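Local coordinates for protein ferulic acid decarboxylase 1 (Candida dubliniensis, PDB 4ZAD) that probably catalyses the reversible, prenylated-FMN-dependent decarboxylation of aromatic acids such as ferulic, p-coumaric and cinnamic acid to the corresponding vinyl compounds, at residues G417-I422 and L428-T433; P127-H132 and V271-L276; Q14-E19 and I87-G92; C491-Y496 and K503-W508. One frame throughout, in Å; residues are numbered along the deposited sequence.

Contact 1 (G417-I422 and L428-T433); sequences GDDIDI and LIWAYT
Ile420 drives its branches into the side of helix 425-434, and three residues of the helix receive them. At the tight end its CD1 lies 3.8 Å from CE3 of Trp430, set obliquely to the indole, while its CG1 reaches CB of Ala431 at 3.9 Å. The small alanine suits this place because it lets the loop come close to the helix. A chi1 of -60° sets CG1 beside the backbone N and leaves CG2 opposite it, turned to Leu428, whose backbone N lies 3.9 Å from Ile420 CG2. The two ends of this packing are looser. Ile422 meets the helix through its backbone, its O being 4.4 Å from Leu428 CB, and the end of its side chain leads off elsewhere. Asp419 is partly exposed; its OD2 stands 4.1 Å from Trp430 CZ3, with the carboxylate plane turned 72° from the ring. That carboxylate is held by a salt bridge to Arg435, which also makes a cation-pi contact with Trp430, so an acid suits the polar margin of an otherwise apolar contact. A type I turn, Gly417 to Ile420, swings the chain off strand 412-417 and into this packing. Beneath it, Ala431 and Ile422 rest on Val416 of that strand and Leu428 on Ala371 of strand 369-374, while on another flank Trp430 hydrogen-bonds through NE1 to His291 O and stacks on Tyr293, both of the second subunit.

Contact 2 (P127-H132 and V271-L276); sequences PHKKHH and VFEGYL
Val271 sets one methyl over the face of the His128 imidazole. Its CG2 is 3.5 Å from the ring centroid and only 14° off the normal, a CH-pi contact whose nearest ring atom, CE1 of His128, lies 3.4 Å from CG2. A branched valine suits the spot because, with CG1 opposite the backbone N (chi1 176°), CG2 is the methyl that faces the ring. Alongside, Lys129 NZ and Glu273 OE2 stand 4.1 Å apart: opposite charges that probably attract, yet too far apart for a salt bridge. The lysine chain bends at chi2 (-49°) before running out straight, whereas the glutamate is extended beyond CG.

A second shell fixes these groups. Both ring nitrogens of His128 are engaged, ND1 with Ser311 OG and NE2 with Pro265 O, which settles the rotation of the imidazole beneath the methyl. Lys129 forms its salt bridge with Glu258, and Glu273 bonds to Thr259 OG1 and Glu258 N. Further out, the backbones of Val271 and Glu273 pair with strand 300-312. The contact thus packs the short 3-10 turn before strand 131-134 against strand 270-277, both strands pairing with 300-312 in the antiparallel sheet of the Rift-related, FMN-binding-type domain of UbiD enzymes.

Contact 3 (Q14-E19 and I87-G92); sequences QVLKNE and IALHLG
Leu89 projects from helix 85-90 toward Val15 and Leu16 of helix 9-19, and apolar packing makes up most of the contact. Val15 CG1 sits against both methyls of Leu89, 3.7 Å from CD2, and CD1 of Leu89 also meets CD2 of Leu16 at 3.7 Å. The leucine crosses the valine at a slant but runs past Leu16 in the reverse direction. Val15 presents CG1, the methyl opposite its backbone N (chi1 172°). A forked leucine suits the place, since a single side chain can serve two neighbours one residue apart on the facing helix. Both helices belong to the N-terminal family region of the UbiD enzymes, and the second ends in a Schellman motif: Gly92, at the positive phi (54°) that glycine readily adopts, donates from N to Leu89 O at 2.7 Å, while Leu93 N reaches Ala88 O.

At the margin a polar group touches a methyl: Glu19, its chain extended, brings OE1 to 3.9 Å from Leu89 CD1. The polar bonds proper are a salt bridge from this carboxylate to Arg78 and a hydrogen bond to Ser95 OG. On the exposed side of helix 9-19, Gln14 NE2 bonds Asn18 OD1 at 3.1 Å, one turn along, from well above the carbonyl plane.

Contact 4 (C491-Y496 and K503-W508); sequences CNFNGY and KISQNW
The Phe493 ring is the flat group that bridges the two segments. At its edge, near the ring plane, stands the hydroxyl of Ser505, with OG 3.6 Å from CZ of Phe493. Ile504 comes at the same end of the ring from an oblique direction, its CG2 3.7 Å from Phe493 CE1. Two other rings flank the contact and are met edge-on by parts of their own segments: CA of Phe493 lies in the plane of Tyr496 at its edge, and Ile504 O does the same for Trp508. The indole of Trp508 also stacks on Tyr512.

Phe493 reaches across because its CG stands opposite the backbone N (chi1 175°), which carries the ring out toward helix 498-506. A large aromatic suits the span, for the nearest CA atoms here, those of Phe493 and Ile504, are some 9.9 Å apart. Ile504 offers CG2 and turns the rest of its chain away; small Ser505, partly exposed, lets the ring tip come close.

The loop is itself tightened by backbone bonds, Gly495 N to Asn492 O at 3.1 Å and Tyr496 N to Phe493 O at 3.2 Å. It follows strand 489-490 and leads into helix 498-506, against which it folds back; Asn507 then separates that helix from helix 508-511. This tail lies against helix 34-45 of the second subunit, which supplies Glu34 for a salt bridge to Lys503, Lys41 for a cation-pi contact with Trp508 and Glu44 as acceptor for Phe493 N.

In the fold
From the N terminus, contact 3 comes first, closing a loop of 67 residues within the N-terminal region and joining helix 9-19 to helix 85-90. Contact 2 follows, spanning 138 residues and bringing the entry to strand 131-134 back to strand 270-277 of the large antiparallel sheet. The last two are short-range: contact 1 folds a loop onto the helix beginning just after it, with five residues between its segments, and contact 4 does likewise with six. All four run in series, so none encloses or crosses another. Contacts 1 and 4, their centres about 21 Å apart, both meet the second subunit; contact 2 lies across the chain's centre from them.

Contact 1 (G417-I422 and L428-T433)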
loop_
_atom_site.group_PDB
_atom_site.type_symbol
_atom_site.label_atom_id
_atom_site.label_comp_id
_atom_site.label_asym_id
_atom_site.label_seq_id
_atom_site.Cartn_x
_atom_site.Cartn_y
_atom_site.Cartn_z
ATOM N N GLY A 417 -8.694 -9.854 11.042
ATOM C CA GLY A 417 -8.402 -10.995 11.899
ATOM C C GLY A 417 -6.925 -11.099 12.195
ATOM O O GLY A 417 -6.107 -10.376 11.620
ATOM N N ASP A 418 -6.583 -12.026 13.075
ATOM C CA ASP A 418 -5.329 -11.986 13.802
ATOM C C ASP A 418 -4.204 -12.708 13.072
ATOM O O ASP A 418 -3.190 -12.990 13.676
ATOM C CB ASP A 418 -5.538 -12.604 15.210
ATOM C CG ASP A 418 -5.955 -14.083 15.137
ATOM O OD1 ASP A 418 -5.050 -14.927 14.964
ATOM O OD2 ASP A 418 -7.174 -14.381 15.140
ATOM N N ASP A 419 -4.383 -13.009 11.784
ATOM C CA ASP A 419 -3.310 -13.588 10.929
ATOM C C ASP A 419 -2.430 -12.464 10.325
ATOM O O ASP A 419 -1.353 -12.708 9.787
ATOM C CB ASP A 419 -3.927 -14.445 9.805
ATOM C CG ASP A 419 -4.873 -13.634 8.893
ATOM O OD1 ASP A 419 -5.817 -12.968 9.437
ATOM O OD2 ASP A 419 -4.662 -13.668 7.632
ATOM N N ILE A 420 -2.927 -11.237 10.428
ATOM C CA ILE A 420 -2.293 -10.090 9.802
ATOM C C ILE A 420 -1.513 -9.302 10.848
ATOM O O ILE A 420 -2.107 -8.805 11.833
ATOM C CB ILE A 420 -3.363 -9.143 9.170
ATOM C CG1 ILE A 420 -4.158 -9.876 8.106
ATOM C CG2 ILE A 420 -2.732 -7.919 8.588
ATOM C CD1 ILE A 420 -3.349 -10.425 7.073
ATOM N N ASP A 421 -0.203 -9.190 10.644
ATOM C CA ASP A 421 0.628 -8.272 11.440
ATOM C C ASP A 421 0.299 -6.887 10.890
ATOM O O ASP A 421 0.727 -6.520 9.805
ATOM C CB ASP A 421 2.113 -8.657 11.339
ATOM C CG ASP A 421 3.077 -7.612 11.938
ATOM O OD1 ASP A 421 2.633 -6.637 12.561
ATOM O OD2 ASP A 421 4.326 -7.773 11.754
ATOM N N ILE A 422 -0.530 -6.154 11.623
ATOM C CA ILE A 422 -1.011 -4.864 11.150
ATOM C C ILE A 422 0.106 -3.830 10.974
ATOM O O ILE A 422 -0.124 -2.802 10.361
ATOM C CB ILE A 422 -2.149 -4.260 12.030
ATOM C CG1 ILE A 422 -1.676 -4.051 13.483
ATOM C CG2 ILE A 422 -3.390 -5.108 11.910
ATOM C CD1 ILE A 422 -2.708 -3.433 14.406
ATOM N N LEU A 428 -1.284 -5.676 5.722
ATOM C CA LEU A 428 -2.538 -4.877 5.843
ATOM C C LEU A 428 -3.233 -4.629 4.482
ATOM O O LEU A 428 -4.441 -4.904 4.334
ATOM C CB LEU A 428 -2.323 -3.553 6.584
ATOM C CG LEU A 428 -3.623 -2.760 6.883
ATOM C CD1 LEU A 428 -4.502 -3.489 7.804
ATOM C CD2 LEU A 428 -3.325 -1.404 7.491
ATOM N N ILE A 429 -2.475 -4.191 3.471
ATOM C CA ILE A 429 -3.078 -3.921 2.167
ATOM C C ILE A 429 -3.607 -5.182 1.482
ATOM O O ILE A 429 -4.574 -5.114 0.781
ATOM C CB ILE A 429 -2.151 -3.142 1.215
ATOM C CG1 ILE A 429 -2.947 -2.599 0.024
ATOM C CG2 ILE A 429 -1.035 -4.070 0.654
ATOM C CD1 ILE A 429 -4.181 -1.857 0.332
ATOM N N TRP A 430 -2.983 -6.329 1.671
ATOM C CA TRP A 430 -3.555 -7.577 1.164
ATOM C C TRP A 430 -4.931 -7.791 1.775
ATOM O O TRP A 430 -5.907 -7.998 1.101
ATOM C CB TRP A 430 -2.640 -8.748 1.510
ATOM C CG TRP A 430 -3.163 -10.087 1.212
ATOM C CD1 TRP A 430 -3.665 -10.506 0.043
ATOM C CD2 TRP A 430 -3.214 -11.214 2.100
ATOM N NE1 TRP A 430 -4.060 -11.822 0.134
ATOM C CE2 TRP A 430 -3.775 -12.281 1.387
ATOM C CE3 TRP A 430 -2.846 -11.415 3.429
ATOM C CZ2 TRP A 430 -3.960 -13.530 1.939
ATOM C CZ3 TRP A 430 -3.037 -12.678 3.997
ATOM C CH2 TRP A 430 -3.568 -13.711 3.252
ATOM N N ALA A 431 -4.996 -7.686 3.081
ATOM C CA ALA A 431 -6.222 -7.957 3.781
ATOM C C ALA A 431 -7.300 -6.946 3.414
ATOM O O ALA A 431 -8.481 -7.270 3.415
ATOM C CB ALA A 431 -5.949 -7.967 5.276
ATOM N N TYR A 432 -6.922 -5.714 3.098
ATOM C CA TYR A 432 -7.936 -4.666 2.962
ATOM C C TYR A 432 -8.622 -4.797 1.632
ATOM O O TYR A 432 -9.815 -4.553 1.501
ATOM C CB TYR A 432 -7.306 -3.288 3.089
ATOM C CG TYR A 432 -8.253 -2.123 2.801
ATOM C CD1 TYR A 432 -8.958 -1.530 3.817
ATOM C CD2 TYR A 432 -8.424 -1.626 1.520
ATOM C CE1 TYR A 432 -9.808 -0.465 3.587
ATOM C CE2 TYR A 432 -9.284 -0.561 1.262
ATOM C CZ TYR A 432 -9.973 0.019 2.311
ATOM O OH TYR A 432 -10.829 1.078 2.118
ATOM N N THR A 433 -7.854 -5.167 0.621
ATOM C CA THR A 433 -8.391 -5.230 -0.721
ATOM C C THR A 433 -9.090 -6.568 -0.948
ATOM O O THR A 433 -10.074 -6.621 -1.665
ATOM C CB THR A 433 -7.301 -4.969 -1.749
ATOM O OG1 THR A 433 -6.244 -5.878 -1.547
ATOM C CG2 THR A 433 -6.720 -3.600 -1.539
#

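Contact 2 (P127-H132 and V271-L276)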
loop_
_atom_site.group_PDB
_atom_site.type_symbol
_atom_site.label_atom_id
_atom_site.label_comp_id
_atom_site.label_asym_id
_atom_site.label_seq_id
_atom_site.Cartn_x
_atom_site.Cartn_y
_atom_site.Cartn_z
ATOM N N PRO A 127 20.029 24.953 32.042
ATOM C CA PRO A 127 20.858 25.622 31.053
ATOM C C PRO A 127 20.236 26.817 30.331
ATOM O O PRO A 127 20.946 27.744 30.007
ATOM C CB PRO A 127 21.159 24.507 30.047
ATOM C CG PRO A 127 21.111 23.248 30.843
ATOM C CD PRO A 127 20.123 23.486 31.949
ATOM N N HIS A 128 18.937 26.795 30.044
ATOM C CA HIS A 128 18.329 27.862 29.249
ATOM C C HIS A 128 18.173 29.148 30.054
ATOM O O HIS A 128 17.913 30.227 29.476
ATOM C CB HIS A 128 17.011 27.433 28.580
ATOM C CG HIS A 128 15.881 27.216 29.525
ATOM N ND1 HIS A 128 15.175 28.252 30.086
ATOM C CD2 HIS A 128 15.313 26.076 29.986
ATOM C CE1 HIS A 128 14.230 27.759 30.870
ATOM N NE2 HIS A 128 14.296 26.440 30.830
ATOM N N LYS A 129 18.361 29.056 31.375
ATOM C CA LYS A 129 18.351 30.262 32.200
ATOM C C LYS A 129 19.660 31.054 32.130
ATOM O O LYS A 129 19.759 32.079 32.780
ATOM C CB LYS A 129 18.030 29.941 33.652
ATOM C CG LYS A 129 16.592 29.534 33.946
ATOM C CD LYS A 129 15.552 30.476 33.357
ATOM C CE LYS A 129 14.204 30.307 34.016
ATOM N NZ LYS A 129 13.197 31.350 33.684
ATOM N N LYS A 130 20.653 30.625 31.350
ATOM C CA LYS A 130 21.895 31.387 31.275
ATOM C C LYS A 130 21.752 32.767 30.537
ATOM O O LYS A 130 22.354 33.756 30.966
ATOM C CB LYS A 130 23.020 30.530 30.677
ATOM C CG LYS A 130 24.395 31.255 30.567
ATOM C CD LYS A 130 25.426 30.459 29.763
ATOM C CE LYS A 130 26.862 30.804 30.159
ATOM N NZ LYS A 130 27.854 29.834 29.568
ATOM N N HIS A 131 20.981 32.816 29.445
ATOM C CA HIS A 131 20.772 34.050 28.673
ATOM C C HIS A 131 19.304 34.427 28.556
ATOM O O HIS A 131 18.433 33.574 28.419
ATOM C CB HIS A 131 21.319 33.948 27.238
ATOM C CG HIS A 131 22.781 33.641 27.149
ATOM N ND1 HIS A 131 23.257 32.385 26.842
ATOM C CD2 HIS A 131 23.873 34.431 27.313
ATOM C CE1 HIS A 131 24.579 32.407 26.848
ATOM N NE2 HIS A 131 24.978 33.636 27.125
ATOM N N HIS A 132 19.062 35.741 28.534
ATOM C CA HIS A 132 17.718 36.329 28.519
ATOM C C HIS A 132 17.594 37.426 27.476
ATOM O O HIS A 132 18.549 38.151 27.231
ATOM C CB HIS A 132 17.406 36.906 29.894
ATOM C CG HIS A 132 17.223 35.859 30.942
ATOM N ND1 HIS A 132 18.277 35.298 31.625
ATOM C CD2 HIS A 132 16.112 35.238 31.396
ATOM C CE1 HIS A 132 17.823 34.392 32.475
ATOM N NE2 HIS A 132 16.507 34.345 32.365
ATOM N N VAL A 271 13.249 28.865 25.666
ATOM C CA VAL A 271 11.898 29.050 26.169
ATOM C C VAL A 271 11.421 30.428 25.774
ATOM O O VAL A 271 12.138 31.395 25.910
ATOM C CB VAL A 271 11.796 28.874 27.720
ATOM C CG1 VAL A 271 10.372 29.175 28.203
ATOM C CG2 VAL A 271 12.197 27.454 28.131
ATOM N N PHE A 272 10.211 30.494 25.244
ATOM C CA PHE A 272 9.581 31.724 24.813
ATOM C C PHE A 272 8.429 31.907 25.806
ATOM O O PHE A 272 7.714 30.955 26.077
ATOM C CB PHE A 272 8.983 31.541 23.418
ATOM C CG PHE A 272 9.964 31.638 22.264
ATOM C CD1 PHE A 272 11.329 31.438 22.414
ATOM C CD2 PHE A 272 9.495 31.881 20.995
ATOM C CE1 PHE A 272 12.203 31.526 21.327
ATOM C CE2 PHE A 272 10.388 31.961 19.890
ATOM C CZ PHE A 272 11.727 31.784 20.075
ATOM N N GLU A 273 8.249 33.108 26.347
ATOM C CA GLU A 273 7.183 33.376 27.320
ATOM C C GLU A 273 6.309 34.484 26.834
ATOM O O GLU A 273 6.832 35.469 26.341
ATOM C CB GLU A 273 7.778 33.833 28.659
ATOM C CG GLU A 273 8.841 32.889 29.230
ATOM C CD GLU A 273 9.435 33.421 30.506
ATOM O OE1 GLU A 273 8.951 34.459 31.008
ATOM O OE2 GLU A 273 10.370 32.794 31.032
ATOM N N GLY A 274 4.991 34.379 27.010
ATOM C CA GLY A 274 4.129 35.525 26.673
ATOM C C GLY A 274 2.654 35.434 27.023
ATOM O O GLY A 274 2.305 34.910 28.045
ATOM N N TYR A 275 1.800 35.983 26.169
ATOM C CA TYR A 275 0.353 35.918 26.334
ATOM C C TYR A 275 -0.278 35.449 25.044
ATOM O O TYR A 275 -0.095 36.081 23.983
ATOM C CB TYR A 275 -0.229 37.298 26.684
ATOM C CG TYR A 275 0.064 37.759 28.088
ATOM C CD1 TYR A 275 -0.433 37.061 29.205
ATOM C CD2 TYR A 275 0.852 38.887 28.319
ATOM C CE1 TYR A 275 -0.141 37.493 30.517
ATOM C CE2 TYR A 275 1.143 39.314 29.612
ATOM C CZ TYR A 275 0.645 38.624 30.694
ATOM O OH TYR A 275 0.931 39.084 31.960
ATOM N N LEU A 276 -1.023 34.352 25.124
ATOM C CA LEU A 276 -1.885 33.937 24.005
ATOM C C LEU A 276 -3.092 34.864 24.023
ATOM O O LEU A 276 -3.778 34.998 25.051
ATOM C CB LEU A 276 -2.332 32.457 24.107
ATOM C CG LEU A 276 -3.497 32.080 23.174
ATOM C CD1 LEU A 276 -3.141 32.390 21.677
ATOM C CD2 LEU A 276 -3.995 30.659 23.335
#

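Contact 3 (Q14-E19 and I87-G92)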
loop_
_atom_site.group_PDB
_atom_site.type_symbol
_atom_site.label_atom_id
_atom_site.label_comp_id
_atom_site.label_asym_id
_atom_site.label_seq_id
_atom_site.Cartn_x
_atom_site.Cartn_y
_atom_site.Cartn_z
ATOM N N GLN A 14 23.401 12.885 21.519
ATOM C CA GLN A 14 24.661 12.196 21.762
ATOM C C GLN A 14 24.493 10.689 21.520
ATOM O O GLN A 14 25.394 10.058 20.939
ATOM C CB GLN A 14 25.137 12.491 23.199
ATOM C CG GLN A 14 26.575 12.133 23.531
ATOM C CD GLN A 14 27.607 12.609 22.483
ATOM O OE1 GLN A 14 27.997 13.789 22.450
ATOM N NE2 GLN A 14 28.080 11.666 21.650
ATOM N N VAL A 15 23.359 10.107 21.939
ATOM C CA VAL A 15 23.090 8.693 21.619
ATOM C C VAL A 15 23.013 8.480 20.104
ATOM O O VAL A 15 23.593 7.526 19.601
ATOM C CB VAL A 15 21.818 8.093 22.343
ATOM C CG1 VAL A 15 21.488 6.709 21.824
ATOM C CG2 VAL A 15 22.032 8.026 23.865
ATOM N N LEU A 16 22.326 9.363 19.385
ATOM C CA LEU A 16 22.229 9.247 17.923
ATOM C C LEU A 16 23.602 9.326 17.221
ATOM O O LEU A 16 23.879 8.587 16.271
ATOM C CB LEU A 16 21.308 10.346 17.358
ATOM C CG LEU A 16 19.812 10.305 17.717
ATOM C CD1 LEU A 16 19.080 11.529 17.107
ATOM C CD2 LEU A 16 19.169 8.995 17.286
ATOM N N LYS A 17 24.438 10.242 17.696
ATOM C CA LYS A 17 25.824 10.376 17.273
ATOM C C LYS A 17 26.569 9.077 17.585
ATOM O O LYS A 17 27.233 8.508 16.708
ATOM C CB LYS A 17 26.470 11.564 18.002
ATOM C CG LYS A 17 27.525 12.328 17.233
ATOM N N ASN A 18 26.436 8.570 18.807
ATOM C CA ASN A 18 27.100 7.284 19.152
ATOM C C ASN A 18 26.613 6.139 18.257
ATOM O O ASN A 18 27.385 5.212 17.963
ATOM C CB ASN A 18 26.957 6.882 20.649
ATOM C CG ASN A 18 27.597 7.891 21.606
ATOM O OD1 ASN A 18 28.484 8.662 21.221
ATOM N ND2 ASN A 18 27.131 7.909 22.842
ATOM N N GLU A 19 25.355 6.204 17.812
ATOM C CA GLU A 19 24.785 5.076 17.084
ATOM C C GLU A 19 25.056 5.183 15.599
ATOM O O GLU A 19 24.814 4.230 14.847
ATOM C CB GLU A 19 23.293 4.907 17.396
ATOM C CG GLU A 19 23.079 4.069 18.678
ATOM C CD GLU A 19 21.614 3.853 19.081
ATOM O OE1 GLU A 19 20.699 4.227 18.293
ATOM O OE2 GLU A 19 21.408 3.318 20.208
ATOM N N ILE A 87 12.355 6.833 17.821
ATOM C CA ILE A 87 11.151 6.866 18.624
ATOM C C ILE A 87 11.426 6.170 19.956
ATOM O O ILE A 87 11.158 6.728 20.997
ATOM C CB ILE A 87 9.963 6.275 17.864
ATOM C CG1 ILE A 87 9.861 6.916 16.485
ATOM C CG2 ILE A 87 8.701 6.548 18.610
ATOM C CD1 ILE A 87 9.681 8.451 16.530
ATOM N N ALA A 88 12.028 4.991 19.937
ATOM C CA ALA A 88 12.393 4.299 21.185
ATOM C C ALA A 88 13.238 5.186 22.051
ATOM O O ALA A 88 13.083 5.200 23.256
ATOM C CB ALA A 88 13.144 3.010 20.894
ATOM N N LEU A 89 14.137 5.941 21.431
ATOM C CA LEU A 89 15.093 6.733 22.205
ATOM C C LEU A 89 14.411 7.842 22.985
ATOM O O LEU A 89 14.809 8.133 24.108
ATOM C CB LEU A 89 16.231 7.271 21.333
ATOM C CG LEU A 89 17.229 6.153 20.995
ATOM C CD1 LEU A 89 18.187 6.649 19.928
ATOM C CD2 LEU A 89 17.991 5.612 22.236
ATOM N N HIS A 90 13.350 8.414 22.430
ATOM C CA HIS A 90 12.612 9.476 23.118
ATOM C C HIS A 90 12.146 8.993 24.461
ATOM O O HIS A 90 12.046 9.766 25.385
ATOM C CB HIS A 90 11.384 9.925 22.317
ATOM C CG HIS A 90 11.683 10.952 21.270
ATOM N ND1 HIS A 90 12.402 10.663 20.135
ATOM C CD2 HIS A 90 11.319 12.255 21.171
ATOM C CE1 HIS A 90 12.480 11.752 19.386
ATOM N NE2 HIS A 90 11.840 12.735 19.996
ATOM N N LEU A 91 11.842 7.716 24.568
ATOM C CA LEU A 91 11.372 7.175 25.811
ATOM C C LEU A 91 12.515 6.546 26.606
ATOM O O LEU A 91 12.267 5.823 27.555
ATOM C CB LEU A 91 10.258 6.155 25.538
ATOM C CG LEU A 91 8.986 6.772 24.947
ATOM C CD1 LEU A 91 8.156 5.755 24.214
ATOM C CD2 LEU A 91 8.183 7.485 26.041
ATOM N N GLY A 92 13.759 6.829 26.235
ATOM C CA GLY A 92 14.914 6.169 26.871
ATOM C C GLY A 92 14.933 4.635 26.886
ATOM O O GLY A 92 15.414 4.026 27.818
#

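Contact 4 (C491-Y496 and K503-W508)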
loop_
_atom_site.group_PDB
_atom_site.type_symbol
_atom_site.label_atom_id
_atom_site.label_comp_id
_atom_site.label_asym_id
_atom_site.label_seq_id
_atom_site.Cartn_x
_atom_site.Cartn_y
_atom_site.Cartn_z
ATOM N N CYS A 491 -1.151 -17.877 0.797
ATOM C CA CYS A 491 -0.326 -18.361 -0.305
ATOM C C CYS A 491 0.925 -17.518 -0.522
ATOM O O CYS A 491 1.129 -16.881 -1.562
ATOM C CB CYS A 491 -1.179 -18.447 -1.564
ATOM S SG CYS A 491 -2.535 -19.655 -1.368
ATOM N N ASN A 492 1.768 -17.524 0.489
ATOM C CA ASN A 492 3.124 -17.031 0.344
ATOM C C ASN A 492 4.019 -18.130 0.846
ATOM O O ASN A 492 3.489 -19.198 1.251
ATOM C CB ASN A 492 3.334 -15.686 1.065
ATOM C CG ASN A 492 2.878 -15.697 2.489
ATOM O OD1 ASN A 492 2.665 -16.756 3.082
ATOM N ND2 ASN A 492 2.760 -14.515 3.067
ATOM N N PHE A 493 5.338 -17.922 0.784
ATOM C CA PHE A 493 6.285 -18.937 1.259
ATOM C C PHE A 493 6.121 -19.232 2.748
ATOM O O PHE A 493 6.201 -20.374 3.171
ATOM C CB PHE A 493 7.703 -18.476 0.996
ATOM C CG PHE A 493 8.759 -19.380 1.553
ATOM C CD1 PHE A 493 9.083 -20.575 0.934
ATOM C CD2 PHE A 493 9.460 -19.016 2.674
ATOM C CE1 PHE A 493 10.089 -21.420 1.458
ATOM C CE2 PHE A 493 10.458 -19.866 3.214
ATOM C CZ PHE A 493 10.761 -21.062 2.593
ATOM N N ASN A 494 5.924 -18.183 3.549
ATOM C CA ASN A 494 5.806 -18.337 4.985
ATOM C C ASN A 494 4.534 -19.100 5.332
ATOM O O ASN A 494 4.374 -19.547 6.445
ATOM C CB ASN A 494 5.832 -16.972 5.703
ATOM C CG ASN A 494 7.249 -16.412 5.877
ATOM O OD1 ASN A 494 8.205 -17.174 5.975
ATOM N ND2 ASN A 494 7.381 -15.071 5.955
ATOM N N GLY A 495 3.623 -19.242 4.383
ATOM C CA GLY A 495 2.367 -19.949 4.624
ATOM C C GLY A 495 2.395 -21.446 4.366
ATOM O O GLY A 495 1.384 -22.114 4.502
ATOM N N TYR A 496 3.547 -21.973 3.969
ATOM C CA TYR A 496 3.688 -23.379 3.741
ATOM C C TYR A 496 3.850 -24.058 5.105
ATOM O O TYR A 496 4.154 -23.392 6.087
ATOM C CB TYR A 496 4.895 -23.682 2.791
ATOM C CG TYR A 496 4.527 -23.531 1.339
ATOM C CD1 TYR A 496 4.694 -22.316 0.692
ATOM C CD2 TYR A 496 3.955 -24.579 0.625
ATOM C CE1 TYR A 496 4.324 -22.162 -0.620
ATOM C CE2 TYR A 496 3.578 -24.423 -0.699
ATOM C CZ TYR A 496 3.757 -23.204 -1.305
ATOM O OH TYR A 496 3.404 -23.005 -2.598
ATOM N N LYS A 503 12.962 -27.346 5.540
ATOM C CA LYS A 503 13.830 -28.057 4.601
ATOM C C LYS A 503 14.280 -27.095 3.523
ATOM O O LYS A 503 15.443 -27.017 3.221
ATOM C CB LYS A 503 13.106 -29.266 3.989
ATOM C CG LYS A 503 14.002 -30.208 3.151
ATOM C CD LYS A 503 13.147 -31.227 2.389
ATOM C CE LYS A 503 13.979 -32.229 1.608
ATOM N NZ LYS A 503 13.230 -32.862 0.490
ATOM N N ILE A 504 13.342 -26.359 2.950
ATOM C CA ILE A 504 13.653 -25.461 1.855
ATOM C C ILE A 504 14.599 -24.349 2.309
ATOM O O ILE A 504 15.558 -24.064 1.613
ATOM C CB ILE A 504 12.383 -24.858 1.233
ATOM C CG1 ILE A 504 11.524 -25.949 0.549
ATOM C CG2 ILE A 504 12.738 -23.726 0.271
ATOM C CD1 ILE A 504 12.131 -26.637 -0.687
ATOM N N SER A 505 14.341 -23.736 3.456
ATOM C CA SER A 505 15.178 -22.637 3.962
ATOM C C SER A 505 16.562 -23.101 4.352
ATOM O O SER A 505 17.554 -22.526 3.931
ATOM C CB SER A 505 14.558 -21.957 5.184
ATOM O OG SER A 505 13.600 -21.000 4.799
ATOM N N GLN A 506 16.616 -24.127 5.187
ATOM C CA GLN A 506 17.890 -24.694 5.585
ATOM C C GLN A 506 18.715 -25.010 4.327
ATOM O O GLN A 506 19.896 -24.655 4.271
ATOM C CB GLN A 506 17.713 -25.932 6.490
ATOM N N ASN A 507 18.117 -25.601 3.296
ATOM C CA ASN A 507 18.905 -26.027 2.124
ATOM C C ASN A 507 18.850 -25.059 0.927
ATOM O O ASN A 507 19.117 -25.436 -0.208
ATOM C CB ASN A 507 18.513 -27.461 1.690
ATOM C CG ASN A 507 19.004 -28.542 2.686
ATOM O OD1 ASN A 507 18.454 -28.694 3.788
ATOM N ND2 ASN A 507 20.057 -29.280 2.292
ATOM N N TRP A 508 18.535 -23.801 1.169
ATOM C CA TRP A 508 18.415 -22.876 0.050
ATOM C C TRP A 508 19.683 -22.807 -0.808
ATOM O O TRP A 508 19.573 -22.667 -2.005
ATOM C CB TRP A 508 17.994 -21.479 0.520
ATOM C CG TRP A 508 17.573 -20.605 -0.610
ATOM C CD1 TRP A 508 18.251 -19.533 -1.108
ATOM C CD2 TRP A 508 16.402 -20.743 -1.415
ATOM N NE1 TRP A 508 17.571 -18.986 -2.168
ATOM C CE2 TRP A 508 16.435 -19.709 -2.381
ATOM C CE3 TRP A 508 15.338 -21.641 -1.426
ATOM C CZ2 TRP A 508 15.447 -19.547 -3.327
ATOM C CZ3 TRP A 508 14.353 -21.473 -2.348
ATOM C CH2 TRP A 508 14.411 -20.432 -3.293
#